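Local coordinates for protein toxin PAU_02230 (Photorhabdus asymbiotica subsp. asymbiotica ATCC 43949, PDB 6HV6) that belongs to the PaTox toxins of Photorhabdus bacteria and, in its modelled part, combines a six-stranded antiparallel sheet with an extended helical region, at residues A106-Y110 and A144-G148; N263-L267 and F327-M331; P187-K193 and L222-S228. The protein carries 1 engineered substitution. All coordinates share one frame; numbering follows the deposited sequence.

Interaction 1: residues A106-Y110 and A144-G148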
ATOM      1  N   ALA A 106     -24.699 -18.868   8.164  1.00 42.61           N
ATOM      2  CA  ALA A 106     -23.508 -19.347   7.473  1.00 40.14           C
ATOM      3  C   ALA A 106     -22.324 -18.433   7.747  1.00 36.87           C
ATOM      4  O   ALA A 106     -21.189 -18.897   7.897  1.00 36.93           O
ATOM      5  CB  ALA A 106     -23.771 -19.449   5.969  1.00 41.94           C
ATOM      6  N   GLN A 107     -22.568 -17.129   7.815  1.00 40.89           N
ATOM      7  CA  GLN A 107     -21.482 -16.204   8.106  1.00 36.00           C
ATOM      8  C   GLN A 107     -20.961 -16.393   9.522  1.00 37.81           C
ATOM      9  O   GLN A 107     -19.744 -16.402   9.738  1.00 40.49           O
ATOM     10  CB  GLN A 107     -21.945 -14.771   7.867  1.00 40.40           C
ATOM     11  CG  GLN A 107     -22.152 -14.510   6.386  1.00 41.48           C
ATOM     12  CD  GLN A 107     -22.751 -13.167   6.111  1.00 48.59           C
ATOM     13  OE1 GLN A 107     -22.948 -12.361   7.022  1.00 52.46           O
ATOM     14  NE2 GLN A 107     -23.047 -12.907   4.847  1.00 46.26           N
ATOM     15  N   GLN A 108     -21.859 -16.569  10.496  1.00 41.29           N
ATOM     16  CA  GLN A 108     -21.405 -16.816  11.862  1.00 40.74           C
ATOM     17  C   GLN A 108     -20.599 -18.108  11.948  1.00 36.13           C
ATOM     18  O   GLN A 108     -19.546 -18.152  12.594  1.00 38.65           O
ATOM     19  CB  GLN A 108     -22.591 -16.859  12.821  1.00 48.24           C
ATOM     20  CG  GLN A 108     -22.173 -16.908  14.283  1.00 67.04           C
ATOM     21  CD  GLN A 108     -23.294 -16.520  15.233  1.00 89.12           C
ATOM     22  OE1 GLN A 108     -24.472 -16.593  14.881  1.00 96.72           O
ATOM     23  NE2 GLN A 108     -22.930 -16.095  16.444  1.00 94.90           N
ATOM     24  N   ALA A 109     -21.081 -19.172  11.305  1.00 32.55           N
ATOM     25  CA  ALA A 109     -20.373 -20.449  11.347  1.00 33.81           C
ATOM     26  C   ALA A 109     -19.017 -20.358  10.657  1.00 34.92           C
ATOM     27  O   ALA A 109     -18.019 -20.890  11.157  1.00 34.58           O
ATOM     28  CB  ALA A 109     -21.230 -21.536  10.700  1.00 35.45           C
ATOM     29  N   TYR A 110     -18.964 -19.705   9.499  1.00 35.37           N
ATOM     30  CA  TYR A 110     -17.692 -19.539   8.801  1.00 29.34           C
ATOM     31  C   TYR A 110     -16.679 -18.819   9.686  1.00 27.70           C
ATOM     32  O   TYR A 110     -15.538 -19.268   9.841  1.00 23.93           O
ATOM     33  CB  TYR A 110     -17.938 -18.769   7.506  1.00 28.60           C
ATOM     34  CG  TYR A 110     -16.746 -18.539   6.600  1.00 27.68           C
ATOM     35  CD1 TYR A 110     -15.932 -17.422   6.762  1.00 26.38           C
ATOM     36  CD2 TYR A 110     -16.477 -19.409   5.531  1.00 24.40           C
ATOM     37  CE1 TYR A 110     -14.865 -17.189   5.917  1.00 32.44           C
ATOM     38  CE2 TYR A 110     -15.414 -19.183   4.680  1.00 31.02           C
ATOM     39  CZ  TYR A 110     -14.610 -18.068   4.872  1.00 29.30           C
ATOM     40  OH  TYR A 110     -13.547 -17.838   4.019  1.00 27.89           O
ATOM     41  N   ALA A 144     -20.301 -24.403   5.989  1.00 30.31           N
ATOM     42  CA  ALA A 144     -19.795 -23.067   6.294  1.00 29.70           C
ATOM     43  C   ALA A 144     -18.654 -23.120   7.296  1.00 30.41           C
ATOM     44  O   ALA A 144     -17.628 -22.449   7.125  1.00 30.63           O
ATOM     45  CB  ALA A 144     -20.931 -22.189   6.822  1.00 30.97           C
ATOM     46  N   THR A 145     -18.811 -23.914   8.356  1.00 30.40           N
ATOM     47  CA  THR A 145     -17.767 -23.995   9.373  1.00 28.49           C
ATOM     48  C   THR A 145     -16.469 -24.493   8.760  1.00 26.23           C
ATOM     49  O   THR A 145     -15.395 -23.923   8.983  1.00 27.08           O
ATOM     50  CB  THR A 145     -18.220 -24.915  10.505  1.00 30.15           C
ATOM     51  OG1 THR A 145     -19.448 -24.416  11.053  1.00 32.55           O
ATOM     52  CG2 THR A 145     -17.165 -24.978  11.614  1.00 34.32           C
ATOM     53  N   THR A 146     -16.564 -25.542   7.947  1.00 24.56           N
ATOM     54  CA  THR A 146     -15.382 -26.186   7.399  1.00 24.27           C
ATOM     55  C   THR A 146     -14.663 -25.262   6.434  1.00 25.06           C
ATOM     56  O   THR A 146     -13.430 -25.184   6.442  1.00 25.35           O
ATOM     57  CB  THR A 146     -15.809 -27.499   6.729  1.00 26.91           C
ATOM     58  OG1 THR A 146     -16.485 -28.298   7.697  1.00 27.27           O
ATOM     59  CG2 THR A 146     -14.631 -28.281   6.202  1.00 22.82           C
ATOM     60  N   LYS A 147     -15.421 -24.539   5.604  1.00 22.31           N
ATOM     61  CA  LYS A 147     -14.814 -23.527   4.751  1.00 25.76           C
ATOM     62  C   LYS A 147     -14.066 -22.483   5.581  1.00 24.81           C
ATOM     63  O   LYS A 147     -12.940 -22.108   5.243  1.00 22.08           O
ATOM     64  CB  LYS A 147     -15.886 -22.870   3.880  1.00 26.47           C
ATOM     65  CG  LYS A 147     -16.533 -23.787   2.804  1.00 26.50           C
ATOM     66  CD  LYS A 147     -17.314 -22.927   1.806  1.00 25.30           C
ATOM     67  CE  LYS A 147     -18.397 -23.713   1.040  1.00 31.29           C
ATOM     68  NZ  LYS A 147     -17.870 -24.900   0.284  1.00 30.08           N
ATOM     69  N   GLY A 148     -14.664 -22.011   6.682  1.00 26.65           N
ATOM     70  CA  GLY A 148     -13.961 -21.056   7.535  1.00 24.57           C
ATOM     71  C   GLY A 148     -12.656 -21.616   8.073  1.00 23.12           C
ATOM     72  O   GLY A 148     -11.615 -20.961   8.018  1.00 23.94           O
TER

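Interaction 2: residues N263-L267 and F327-M331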
ATOM      1  N   ASN A 263      -3.514  21.194 -13.693  1.00 61.88           N
ATOM      2  CA  ASN A 263      -4.249  19.939 -13.754  1.00 57.54           C
ATOM      3  C   ASN A 263      -3.349  18.864 -14.352  1.00 54.98           C
ATOM      4  O   ASN A 263      -2.189  19.113 -14.696  1.00 52.36           O
ATOM      5  CB  ASN A 263      -5.531  20.096 -14.573  1.00 57.82           C
ATOM      6  CG  ASN A 263      -5.261  20.647 -15.942  1.00 59.07           C
ATOM      7  OD1 ASN A 263      -4.537  20.040 -16.731  1.00 57.20           O
ATOM      8  ND2 ASN A 263      -5.833  21.806 -16.240  1.00 67.09           N
ATOM      9  N   VAL A 264      -3.906  17.660 -14.494  1.00 50.47           N
ATOM     10  CA  VAL A 264      -3.117  16.534 -14.986  1.00 52.17           C
ATOM     11  C   VAL A 264      -2.642  16.790 -16.412  1.00 55.26           C
ATOM     12  O   VAL A 264      -1.525  16.414 -16.787  1.00 52.69           O
ATOM     13  CB  VAL A 264      -3.932  15.231 -14.887  1.00 56.35           C
ATOM     14  CG1 VAL A 264      -3.065  14.040 -15.241  1.00 54.46           C
ATOM     15  CG2 VAL A 264      -4.497  15.072 -13.487  1.00 57.92           C
ATOM     16  N   SER A 265      -3.473  17.444 -17.228  1.00 48.40           N
ATOM     17  CA  SER A 265      -3.135  17.600 -18.638  1.00 57.58           C
ATOM     18  C   SER A 265      -1.972  18.565 -18.837  1.00 60.88           C
ATOM     19  O   SER A 265      -1.108  18.324 -19.684  1.00 62.31           O
ATOM     20  CB  SER A 265      -4.359  18.061 -19.429  1.00 59.29           C
ATOM     21  OG  SER A 265      -5.241  16.976 -19.664  1.00 66.84           O
ATOM     22  N   ASN A 266      -1.924  19.662 -18.075  1.00 50.19           N
ATOM     23  CA  ASN A 266      -0.903  20.684 -18.284  1.00 52.86           C
ATOM     24  C   ASN A 266       0.262  20.575 -17.300  1.00 53.90           C
ATOM     25  O   ASN A 266       1.060  21.511 -17.193  1.00 47.93           O
ATOM     26  CB  ASN A 266      -1.524  22.089 -18.225  1.00 53.02           C
ATOM     27  CG  ASN A 266      -2.026  22.476 -16.829  1.00 51.80           C
ATOM     28  OD1 ASN A 266      -1.843  21.753 -15.852  1.00 49.02           O
ATOM     29  ND2 ASN A 266      -2.656  23.640 -16.740  1.00 54.18           N
ATOM     30  N   LEU A 267       0.383  19.454 -16.585  1.00 44.26           N
ATOM     31  CA  LEU A 267       1.418  19.357 -15.558  1.00 40.12           C
ATOM     32  C   LEU A 267       2.812  19.459 -16.164  1.00 42.14           C
ATOM     33  O   LEU A 267       3.717  20.041 -15.556  1.00 42.45           O
ATOM     34  CB  LEU A 267       1.264  18.048 -14.773  1.00 41.28           C
ATOM     35  CG  LEU A 267       2.094  17.912 -13.491  1.00 44.58           C
ATOM     36  CD1 LEU A 267       1.530  18.795 -12.400  1.00 49.81           C
ATOM     37  CD2 LEU A 267       2.161  16.467 -13.022  1.00 43.95           C
ATOM     38  N   PHE A 327       3.592  10.405 -14.413  1.00 31.35           N
ATOM     39  CA  PHE A 327       2.484  10.631 -13.488  1.00 32.11           C
ATOM     40  C   PHE A 327       1.142  10.588 -14.214  1.00 31.29           C
ATOM     41  O   PHE A 327       0.179   9.980 -13.728  1.00 31.87           O
ATOM     42  CB  PHE A 327       2.682  11.973 -12.767  1.00 30.94           C
ATOM     43  CG  PHE A 327       1.492  12.421 -11.958  1.00 31.39           C
ATOM     44  CD1 PHE A 327       1.354  12.038 -10.627  1.00 28.83           C
ATOM     45  CD2 PHE A 327       0.522  13.241 -12.522  1.00 29.56           C
ATOM     46  CE1 PHE A 327       0.256  12.445  -9.882  1.00 26.19           C
ATOM     47  CE2 PHE A 327      -0.578  13.656 -11.782  1.00 31.18           C
ATOM     48  CZ  PHE A 327      -0.710  13.258 -10.455  1.00 28.09           C
ATOM     49  N   GLN A 328       1.054  11.218 -15.386  1.00 31.11           N
ATOM     50  CA  GLN A 328      -0.215  11.195 -16.109  1.00 32.36           C
ATOM     51  C   GLN A 328      -0.578   9.780 -16.549  1.00 38.97           C
ATOM     52  O   GLN A 328      -1.745   9.379 -16.468  1.00 35.15           O
ATOM     53  CB  GLN A 328      -0.171  12.130 -17.318  1.00 34.83           C
ATOM     54  CG  GLN A 328      -1.468  12.084 -18.127  1.00 46.90           C
ATOM     55  CD  GLN A 328      -1.495  13.067 -19.280  1.00 52.78           C
ATOM     56  OE1 GLN A 328      -0.482  13.292 -19.944  1.00 54.86           O
ATOM     57  NE2 GLN A 328      -2.659  13.662 -19.524  1.00 51.22           N
ATOM     58  N   LYS A 329       0.403   9.011 -17.021  1.00 32.57           N
ATOM     59  CA  LYS A 329       0.138   7.623 -17.387  1.00 41.34           C
ATOM     60  C   LYS A 329      -0.374   6.830 -16.187  1.00 42.58           C
ATOM     61  O   LYS A 329      -1.285   6.002 -16.317  1.00 31.35           O
ATOM     62  CB  LYS A 329       1.409   6.996 -17.960  1.00 39.21           C
ATOM     63  CG  LYS A 329       1.273   5.550 -18.380  1.00 45.74           C
ATOM     64  CD  LYS A 329       2.515   5.087 -19.131  1.00 50.31           C
ATOM     65  CE  LYS A 329       3.726   4.924 -18.212  1.00 42.97           C
ATOM     66  NZ  LYS A 329       4.963   4.596 -18.997  1.00 44.23           N
ATOM     67  N   LYS A 330       0.181   7.090 -14.999  1.00 32.87           N
ATOM     68  CA  LYS A 330      -0.265   6.361 -13.816  1.00 31.58           C
ATOM     69  C   LYS A 330      -1.659   6.797 -13.370  1.00 34.33           C
ATOM     70  O   LYS A 330      -2.421   5.981 -12.841  1.00 36.23           O
ATOM     71  CB  LYS A 330       0.754   6.541 -12.685  1.00 27.49           C
ATOM     72  CG  LYS A 330       2.117   5.881 -12.970  1.00 33.11           C
ATOM     73  CD  LYS A 330       1.993   4.352 -13.126  1.00 31.61           C
ATOM     74  CE  LYS A 330       2.359   3.877 -14.518  1.00 36.86           C
ATOM     75  NZ  LYS A 330       2.464   2.380 -14.584  1.00 34.04           N
ATOM     76  N   MET A 331      -2.021   8.065 -13.556  1.00 30.63           N
ATOM     77  CA  MET A 331      -3.380   8.468 -13.207  1.00 29.05           C
ATOM     78  C   MET A 331      -4.397   7.789 -14.118  1.00 30.30           C
ATOM     79  O   MET A 331      -5.455   7.334 -13.663  1.00 34.52           O
ATOM     80  CB  MET A 331      -3.512   9.990 -13.275  1.00 33.20           C
ATOM     81  CG  MET A 331      -2.656  10.751 -12.234  1.00 28.05           C
ATOM     82  SD  MET A 331      -2.829  10.212 -10.495  1.00 29.04           S
ATOM     83  CE  MET A 331      -1.458   9.088 -10.293  1.00 31.44           C
TER

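Interaction 3: residues P187-K193 and L222-S228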
ATOM      1  N   PRO A 187       6.072  -0.694  -1.746  1.00 27.27           N
ATOM      2  CA  PRO A 187       4.609  -0.814  -1.893  1.00 25.50           C
ATOM      3  C   PRO A 187       3.958  -0.955  -0.526  1.00 22.41           C
ATOM      4  O   PRO A 187       4.260  -1.893   0.218  1.00 25.08           O
ATOM      5  CB  PRO A 187       4.437  -2.095  -2.732  1.00 32.41           C
ATOM      6  CG  PRO A 187       5.797  -2.428  -3.261  1.00 30.84           C
ATOM      7  CD  PRO A 187       6.789  -1.857  -2.292  1.00 28.80           C
ATOM      8  N   GLN A 188       3.051  -0.031  -0.183  1.00 21.90           N
ATOM      9  CA  GLN A 188       2.568  -0.033   1.206  1.00 23.95           C
ATOM     10  C   GLN A 188       1.722  -1.265   1.504  1.00 27.38           C
ATOM     11  O   GLN A 188       1.661  -1.704   2.661  1.00 26.29           O
ATOM     12  CB  GLN A 188       1.784   1.240   1.543  1.00 22.33           C
ATOM     13  CG  GLN A 188       0.489   1.404   0.758  1.00 24.74           C
ATOM     14  CD  GLN A 188      -0.423   2.503   1.305  1.00 28.22           C
ATOM     15  OE1 GLN A 188      -0.233   2.992   2.422  1.00 25.76           O
ATOM     16  NE2 GLN A 188      -1.435   2.876   0.525  1.00 27.59           N
ATOM     17  N   ASN A 189       1.081  -1.855   0.488  1.00 26.54           N
ATOM     18  CA  ASN A 189       0.315  -3.078   0.742  1.00 25.73           C
ATOM     19  C   ASN A 189       1.199  -4.220   1.209  1.00 28.52           C
ATOM     20  O   ASN A 189       0.720  -5.129   1.902  1.00 33.04           O
ATOM     21  CB  ASN A 189      -0.475  -3.469  -0.503  1.00 29.63           C
ATOM     22  CG  ASN A 189      -1.670  -2.581  -0.700  1.00 41.78           C
ATOM     23  OD1 ASN A 189      -2.082  -1.885   0.235  1.00 43.98           O
ATOM     24  ND2 ASN A 189      -2.244  -2.591  -1.898  1.00 47.04           N
ATOM     25  N   LEU A 190       2.478  -4.190   0.860  1.00 25.78           N
ATOM     26  CA  LEU A 190       3.388  -5.195   1.385  1.00 28.57           C
ATOM     27  C   LEU A 190       3.643  -4.977   2.870  1.00 38.16           C
ATOM     28  O   LEU A 190       3.506  -5.900   3.674  1.00 39.72           O
ATOM     29  CB  LEU A 190       4.703  -5.164   0.611  1.00 26.71           C
ATOM     30  CG  LEU A 190       4.683  -5.839  -0.763  1.00 28.69           C
ATOM     31  CD1 LEU A 190       6.071  -5.805  -1.370  1.00 26.52           C
ATOM     32  CD2 LEU A 190       4.198  -7.265  -0.608  1.00 32.36           C
ATOM     33  N   TYR A 191       4.025  -3.765   3.259  1.00 32.74           N
ATOM     34  CA  TYR A 191       4.483  -3.589   4.629  1.00 35.19           C
ATOM     35  C   TYR A 191       3.380  -3.177   5.594  1.00 40.37           C
ATOM     36  O   TYR A 191       3.613  -3.211   6.808  1.00 44.76           O
ATOM     37  CB  TYR A 191       5.647  -2.584   4.699  1.00 30.79           C
ATOM     38  CG  TYR A 191       5.368  -1.178   4.235  1.00 27.32           C
ATOM     39  CD1 TYR A 191       5.867  -0.717   3.022  1.00 25.53           C
ATOM     40  CD2 TYR A 191       4.637  -0.290   5.019  1.00 29.05           C
ATOM     41  CE1 TYR A 191       5.639   0.566   2.600  1.00 27.53           C
ATOM     42  CE2 TYR A 191       4.398   0.994   4.596  1.00 24.13           C
ATOM     43  CZ  TYR A 191       4.903   1.411   3.384  1.00 26.16           C
ATOM     44  OH  TYR A 191       4.670   2.683   2.945  1.00 25.79           O
ATOM     45  N   LEU A 192       2.192  -2.812   5.108  1.00 30.97           N
ATOM     46  CA  LEU A 192       1.091  -2.498   6.009  1.00 38.27           C
ATOM     47  C   LEU A 192       0.289  -3.720   6.429  1.00 50.56           C
ATOM     48  O   LEU A 192      -0.614  -3.582   7.256  1.00 56.59           O
ATOM     49  CB  LEU A 192       0.146  -1.467   5.388  1.00 38.80           C
ATOM     50  CG  LEU A 192       0.645  -0.021   5.464  1.00 36.46           C
ATOM     51  CD1 LEU A 192      -0.415   0.941   4.943  1.00 38.72           C
ATOM     52  CD2 LEU A 192       1.088   0.350   6.875  1.00 42.36           C
ATOM     53  N   LYS A 193       0.580  -4.898   5.882  1.00 55.12           N
ATOM     54  CA  LYS A 193      -0.034  -6.144   6.337  1.00 66.86           C
ATOM     55  C   LYS A 193      -1.558  -6.047   6.356  1.00 69.78           C
ATOM     56  O   LYS A 193      -2.213  -6.412   7.336  1.00 81.62           O
ATOM     57  CB  LYS A 193       0.482  -6.531   7.722  1.00 72.97           C
ATOM     58  CG  LYS A 193       1.977  -6.720   7.826  1.00 76.15           C
ATOM     59  CD  LYS A 193       2.358  -7.076   9.260  1.00 76.61           C
ATOM     60  CE  LYS A 193       3.853  -7.177   9.394  1.00 71.37           C
ATOM     61  NZ  LYS A 193       4.470  -6.056   8.637  1.00 66.36           N
ATOM     62  N   LEU A 222      10.211   2.394   6.039  1.00 20.42           N
ATOM     63  CA  LEU A 222       8.848   2.015   5.679  1.00 22.28           C
ATOM     64  C   LEU A 222       8.779   0.540   5.296  1.00 25.34           C
ATOM     65  O   LEU A 222       7.946  -0.211   5.809  1.00 24.35           O
ATOM     66  CB  LEU A 222       8.337   2.883   4.519  1.00 22.16           C
ATOM     67  CG  LEU A 222       7.982   4.325   4.885  1.00 24.96           C
ATOM     68  CD1 LEU A 222       7.765   5.182   3.643  1.00 20.47           C
ATOM     69  CD2 LEU A 222       6.750   4.343   5.784  1.00 23.70           C
ATOM     70  N   MET A 223       9.644   0.116   4.378  1.00 24.19           N
ATOM     71  CA  MET A 223       9.643  -1.279   3.959  1.00 24.19           C
ATOM     72  C   MET A 223       9.977  -2.208   5.126  1.00 26.18           C
ATOM     73  O   MET A 223       9.450  -3.323   5.208  1.00 28.37           O
ATOM     74  CB  MET A 223      10.629  -1.450   2.800  1.00 24.80           C
ATOM     75  CG  MET A 223      10.422  -2.683   1.983  1.00 37.50           C
ATOM     76  SD  MET A 223       8.792  -2.806   1.196  1.00 32.73           S
ATOM     77  CE  MET A 223       8.868  -4.552   0.809  1.00 33.85           C
ATOM     78  N   GLY A 224      10.814  -1.759   6.064  1.00 23.10           N
ATOM     79  CA  GLY A 224      11.137  -2.597   7.212  1.00 24.74           C
ATOM     80  C   GLY A 224       9.947  -2.927   8.094  1.00 25.88           C
ATOM     81  O   GLY A 224       9.984  -3.917   8.836  1.00 26.29           O
ATOM     82  N   ILE A 225       8.875  -2.133   8.023  1.00 23.71           N
ATOM     83  CA  ILE A 225       7.651  -2.484   8.748  1.00 22.55           C
ATOM     84  C   ILE A 225       7.140  -3.859   8.327  1.00 28.58           C
ATOM     85  O   ILE A 225       6.465  -4.547   9.112  1.00 27.77           O
ATOM     86  CB  ILE A 225       6.585  -1.388   8.548  1.00 27.42           C
ATOM     87  CG1 ILE A 225       7.106  -0.050   9.083  1.00 29.19           C
ATOM     88  CG2 ILE A 225       5.286  -1.745   9.242  1.00 28.48           C
ATOM     89  CD1 ILE A 225       6.141   1.118   8.881  1.00 27.84           C
ATOM     90  N   TYR A 226       7.467  -4.295   7.098  1.00 29.19           N
ATOM     91  CA  TYR A 226       7.144  -5.655   6.670  1.00 30.90           C
ATOM     92  C   TYR A 226       7.638  -6.692   7.671  1.00 28.59           C
ATOM     93  O   TYR A 226       6.999  -7.730   7.860  1.00 26.86           O
ATOM     94  CB  TYR A 226       7.738  -5.933   5.280  1.00 28.34           C
ATOM     95  CG  TYR A 226       7.421  -7.322   4.759  1.00 34.22           C
ATOM     96  CD1 TYR A 226       6.133  -7.656   4.346  1.00 35.87           C
ATOM     97  CD2 TYR A 226       8.404  -8.296   4.684  1.00 41.59           C
ATOM     98  CE1 TYR A 226       5.829  -8.930   3.886  1.00 34.42           C
ATOM     99  CE2 TYR A 226       8.109  -9.580   4.216  1.00 49.23           C
ATOM    100  CZ  TYR A 226       6.822  -9.884   3.816  1.00 45.23           C
ATOM    101  OH  TYR A 226       6.530 -11.150   3.356  1.00 54.87           O
ATOM    102  N   SER A 227       8.751  -6.415   8.341  1.00 29.30           N
ATOM    103  CA  SER A 227       9.320  -7.323   9.328  1.00 28.51           C
ATOM    104  C   SER A 227       8.647  -7.260  10.696  1.00 32.16           C
ATOM    105  O   SER A 227       9.038  -8.033  11.582  1.00 30.48           O
ATOM    106  CB  SER A 227      10.806  -7.024   9.500  1.00 31.98           C
ATOM    107  OG  SER A 227      11.546  -7.546   8.414  1.00 36.32           O
ATOM    108  N   SER A 228       7.683  -6.368  10.918  1.00 25.75           N
ATOM    109  CA  SER A 228       7.119  -6.248  12.260  1.00 24.65           C
ATOM    110  C   SER A 228       6.371  -7.514  12.648  1.00 27.81           C
ATOM    111  O   SER A 228       5.670  -8.118  11.834  1.00 33.17           O
ATOM    112  CB  SER A 228       6.174  -5.052  12.364  1.00 21.37           C
ATOM    113  OG  SER A 228       5.772  -4.856  13.716  1.00 26.86           O
TER

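Interaction 1: residues A106-Y110 and A144-G148
The side chain of Y110 lies against the backbone of K147 and G148. With CG anti to the backbone N (chi1 -178°), the ring is carried across the helix junction: Y110 CB sits 3.7 Å from A144 O, Y110 CG faces G148 CA, Y110 CD2 approaches G148 N at 3.4 Å, Y110 CE2 meets K147 C and K147 CB, and Y110 CZ lies near G148 CA. That CA stands over one face of the ring, 3.7 Å from the centroid and 16° off its normal, a CH-pi contact. At the tip, Y110 OH hydrogen-bonds Y137 OH. Close backbone approach accompanies this: the helix segments pass with axes 7.6 Å apart at 40°, and CA-H...O contacts run from Y110 CA to A144 O (3.4 Å) and from G148 CA to Y110 O (3.3 Å). A144 CB lies 3.9 Å from A109 CB and also touches A106 CB, while T145 OG1 rests 3.4 Å from A109 CB. No conventional hydrogen bond crosses between the segments. The chemistry therefore implies a join made by backbone C-H groups, carbonyls, alanine methyls and a threonine hydroxyl oxygen, with the tyrosine ring against K147 and G148 and its hydroxyl tied to Y137, outside the two segments.

Interaction 2: residues N263-L267 and F327-M331
A single methyl, V264 CG1, touches three residues of helix segment 327-331, although no hydrogen bond joins the two segments. It lies 3.8 Å from Q328 CG, 4.3 Å from F327 CE2 and, more loosely, 4.5 Å from M331 CG. The first torsion of V264 (-173°) sets CG1 anti to the backbone N and so aims this branch at the helix. A second apolar point forms where L267 CD2 comes within 3.7 Å of F327 CD2, the two side chains crossing at about a right angle. The F327 ring is further packed by M331 CG over one face and by the ring of F307, on strand 304-309, in an edge-to-face arrangement. Q328 runs on, extended, beside the loop, but its NE2 remains 4.0 Å from V264 O, too far for a bond. Within 263-266, N263 N donates to N266 OD1 (2.8 Å, 162° at the hydrogen), while N266 N returns a bond to N263 OD1 (3.0 Å), an Asx motif. The chemistry thus divides the work: reciprocal asparagine bonds fix the turn, the contact between 263-267 and 327-331 is essentially apolar, and a polar tie outside it joins L267 O to H320 NE2 at the start of the same helix.

Interaction 3: residues P187-K193 and L222-S228
I225 O is approached from opposite faces of its carbonyl plane by K193 NZ and by S228 N, the latter at 2.8 Å. The K193 bond is modelled unusually short and its side chain is poorly ordered, so its exact length is doubtful; a second, weak bond runs from K193 NZ to Y226 O (3.1 Å). Next to these bonds, Y191 is the centre of the packing. Its CG occupies the position between backbone N and carbonyl carbon (chi1 61°), which lays the ring over L222 O, with Y191 CG just 3.2 Å from that oxygen. Q188 CA packs on the other face, so the ring is sandwiched, and L222 CB adds a CH-pi contact 4.3 Å from the centroid. M223, bent at chi2, brings SD to the ring edge, 4.0 Å from Y191 CD1, a Met-aromatic contact; beyond it M223 CE meets L190 CD1 at 3.8 Å. L190 O lies in the plane of the Y226 ring at its edge, 3.2 Å from Y226 CD1. Y191 OH reaches E202 through a weak hydrogen bond. The short helix 188-191, with P187 at its N-cap, thus packs on the C-terminal part of helix 215-224 and its continuation, where N-H groups from I225 to S228 bond carbonyls three residues back.

In the fold
Along the chain the order is interaction 1, interaction 3, interaction 2. Interactions 1 and 2 lie on opposite sides of the chain's centre, their own centres about 46 Å apart; the centre of interaction 3 is about 30 Å from that of interaction 1 and about 28 Å from that of interaction 2, and none touches another. Helix 144-176 starts in interaction 1, its residues A163, T166 and A170 pack on P187 and L190 of interaction 3, and S176 at its end bonds K329 and K330 of interaction 2. Strand 182-185, just before interaction 3, and strand 304-309, touched by interaction 2, share the six-stranded sheet, so both contacts adjoin it, while helix 144-176 runs from interaction 1 to both.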